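Local coordinates for protein 2-oxo-1,2-dihydroquinoline 8-monooxygenase, oxygenase component (Pseudomonas putida, PDB 1Z02) that probably hydroxylates 2-oxoquinoline as the Rieske-type oxygenase component of a monooxygenase, carrying a [2Fe-2S] cluster and a separate iron ion in each chain, at residues L169-P174 with E178-P183. Numbering follows the deposited sequence.
Sequences LPFRFP and EQFPHP
F180 turns the edge of its ring onto one face of F171: its CE1 lies 4.0 Å from F171 CG, above the rim of that ring and not its centre. The two rings form an edge-to-face pair, with centroids 5.1 Å apart and planes inclined at 51°, well short of perpendicular. In both residues CG is anti to the carbonyl carbon and beside the backbone N, which sends each ring across the gap between the two chain segments. F173 packs beside F180. Its far edge meets the base of the F180 side chain, CE2 standing 3.9 Å from F180 CB, and the same carbon comes within 3.6 Å of the carbonyl oxygen F180 O, which lies near the F173 ring plane. H182 borders F173 a little further along, NE2 being 3.7 Å from F173 CD2; the two rings are almost perpendicular, at 87°, yet meet obliquely. With chi1 at 53°, CG of H182 lies between the backbone N and the carbonyl carbon, and the imidazole is swung toward F173. Both its nitrogens are engaged, ND1 with W185 O and NE2 with S177 OG, which fixes the ring's rotation beside F173. No direct hydrogen bond joins the two segments; near their P174 and E178 ends a water accepts from E178 N and donates weakly to P174 O, after the cis peptide between F173 and P174. The contact joins two nearby parts of the long loop between strands 147-152 and 196-206 by aromatic packing, away from the metal sites. Beneath it lies the antiparallel sheet of the ring-hydroxylase domain: F171 and F180 touch V253 of strand 250-253, R293 of strand 293-297 binds the carbonyls of F180 and P181, and F173 rests on M303 of strand 301-305.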
loop_
_atom_site.group_PDB
_atom_site.type_symbol
_atom_site.label_atom_id
_atom_site.label_comp_id
_atom_site.label_asym_id
_atom_site.label_seq_id
_atom_site.Cartn_x
_atom_site.Cartn_y
_atom_site.Cartn_z
ATOM N N LEU A 169 3.963 -28.601 22.190
ATOM C CA LEU A 169 2.566 -28.548 22.610
ATOM C C LEU A 169 2.558 -28.309 24.116
ATOM O O LEU A 169 3.501 -28.690 24.808
ATOM C CB LEU A 169 1.875 -29.867 22.262
ATOM C CG LEU A 169 0.714 -29.811 21.258
ATOM C CD1 LEU A 169 0.972 -28.844 20.176
ATOM C CD2 LEU A 169 0.425 -31.166 20.720
ATOM N N PRO A 170 1.503 -27.670 24.645
ATOM C CA PRO A 170 1.436 -27.403 26.092
ATOM C C PRO A 170 1.652 -28.634 26.976
ATOM O O PRO A 170 1.544 -29.771 26.504
ATOM C CB PRO A 170 0.040 -26.809 26.269
ATOM C CG PRO A 170 -0.177 -26.092 24.959
ATOM C CD PRO A 170 0.341 -27.096 23.946
ATOM N N PHE A 171 1.956 -28.390 28.252
ATOM C CA PHE A 171 2.183 -29.457 29.231
ATOM C C PHE A 171 0.928 -30.315 29.334
ATOM O O PHE A 171 -0.179 -29.788 29.320
ATOM C CB PHE A 171 2.505 -28.869 30.610
ATOM C CG PHE A 171 3.599 -27.839 30.593
ATOM C CD1 PHE A 171 3.295 -26.482 30.661
ATOM C CD2 PHE A 171 4.934 -28.224 30.485
ATOM C CE1 PHE A 171 4.300 -25.520 30.619
ATOM C CE2 PHE A 171 5.950 -27.268 30.441
ATOM C CZ PHE A 171 5.631 -25.914 30.508
ATOM N N ARG A 172 1.103 -31.632 29.444
ATOM C CA ARG A 172 -0.028 -32.554 29.526
ATOM C C ARG A 172 -0.361 -32.979 30.949
ATOM O O ARG A 172 0.531 -33.098 31.787
ATOM C CB ARG A 172 0.247 -33.813 28.694
ATOM C CG ARG A 172 0.593 -33.530 27.248
ATOM C CD ARG A 172 0.909 -34.798 26.477
ATOM N NE ARG A 172 -0.249 -35.679 26.348
ATOM C CZ ARG A 172 -0.278 -36.764 25.578
ATOM N NH1 ARG A 172 -1.375 -37.511 25.521
ATOM N NH2 ARG A 172 0.789 -37.102 24.859
ATOM N N PHE A 173 -1.651 -33.197 31.197
ATOM C CA PHE A 173 -2.167 -33.655 32.489
ATOM C C PHE A 173 -3.015 -34.891 32.190
ATOM O O PHE A 173 -3.583 -35.004 31.104
ATOM C CB PHE A 173 -3.047 -32.591 33.151
ATOM C CG PHE A 173 -2.309 -31.336 33.510
ATOM C CD1 PHE A 173 -2.197 -30.289 32.598
ATOM C CD2 PHE A 173 -1.697 -31.208 34.752
ATOM C CE1 PHE A 173 -1.482 -29.141 32.917
ATOM C CE2 PHE A 173 -0.979 -30.062 35.078
ATOM C CZ PHE A 173 -0.873 -29.028 34.160
ATOM N N PRO A 174 -3.138 -35.818 33.153
ATOM C CA PRO A 174 -2.561 -35.815 34.498
ATOM C C PRO A 174 -1.053 -36.068 34.580
ATOM O O PRO A 174 -0.470 -35.973 35.659
ATOM C CB PRO A 174 -3.364 -36.901 35.204
ATOM C CG PRO A 174 -3.544 -37.898 34.123
ATOM C CD PRO A 174 -3.930 -37.044 32.938
ATOM N N GLU A 178 1.391 -33.775 39.199
ATOM C CA GLU A 178 2.228 -33.693 40.400
ATOM C C GLU A 178 3.108 -32.448 40.351
ATOM O O GLU A 178 3.230 -31.713 41.336
ATOM C CB GLU A 178 3.091 -34.944 40.520
ATOM N N GLN A 179 3.713 -32.218 39.188
ATOM C CA GLN A 179 4.588 -31.067 38.968
ATOM C C GLN A 179 3.817 -29.748 39.051
ATOM O O GLN A 179 4.319 -28.768 39.602
ATOM C CB GLN A 179 5.268 -31.180 37.597
ATOM C CG GLN A 179 6.254 -30.059 37.300
ATOM C CD GLN A 179 6.949 -30.224 35.958
ATOM O OE1 GLN A 179 7.817 -29.429 35.597
ATOM N NE2 GLN A 179 6.569 -31.255 35.215
ATOM N N PHE A 180 2.605 -29.724 38.502
ATOM C CA PHE A 180 1.777 -28.521 38.537
ATOM C C PHE A 180 0.435 -28.869 39.169
ATOM O O PHE A 180 -0.570 -29.020 38.476
ATOM C CB PHE A 180 1.554 -27.984 37.124
ATOM C CG PHE A 180 2.822 -27.802 36.337
ATOM C CD1 PHE A 180 3.073 -28.585 35.210
ATOM C CD2 PHE A 180 3.758 -26.841 36.710
ATOM C CE1 PHE A 180 4.239 -28.419 34.470
ATOM C CE2 PHE A 180 4.927 -26.664 35.978
ATOM C CZ PHE A 180 5.168 -27.455 34.852
ATOM N N PRO A 181 0.404 -28.998 40.503
ATOM C CA PRO A 181 -0.816 -29.332 41.243
ATOM C C PRO A 181 -2.015 -28.442 40.911
ATOM O O PRO A 181 -1.888 -27.221 40.814
ATOM C CB PRO A 181 -0.374 -29.198 42.698
ATOM C CG PRO A 181 1.070 -29.617 42.640
ATOM C CD PRO A 181 1.548 -28.860 41.421
ATOM N N HIS A 182 -3.177 -29.072 40.740
ATOM C CA HIS A 182 -4.408 -28.357 40.424
ATOM C C HIS A 182 -5.594 -28.959 41.187
ATOM O O HIS A 182 -6.443 -29.645 40.614
ATOM C CB HIS A 182 -4.656 -28.394 38.912
ATOM C CG HIS A 182 -4.621 -29.772 38.324
ATOM N ND1 HIS A 182 -5.747 -30.553 38.189
ATOM C CD2 HIS A 182 -3.589 -30.513 37.853
ATOM C CE1 HIS A 182 -5.412 -31.717 37.661
ATOM N NE2 HIS A 182 -4.110 -31.718 37.448
ATOM N N PRO A 183 -5.661 -28.702 42.503
ATOM C CA PRO A 183 -6.741 -29.222 43.349
ATOM C C PRO A 183 -8.130 -28.633 43.083
ATOM O O PRO A 183 -9.141 -29.267 43.381
ATOM C CB PRO A 183 -6.245 -28.904 44.755
ATOM C CG PRO A 183 -5.501 -27.618 44.554
ATOM C CD PRO A 183 -4.709 -27.907 43.302
HETATM O O HOH W 1 2.004 -36.552 37.810
#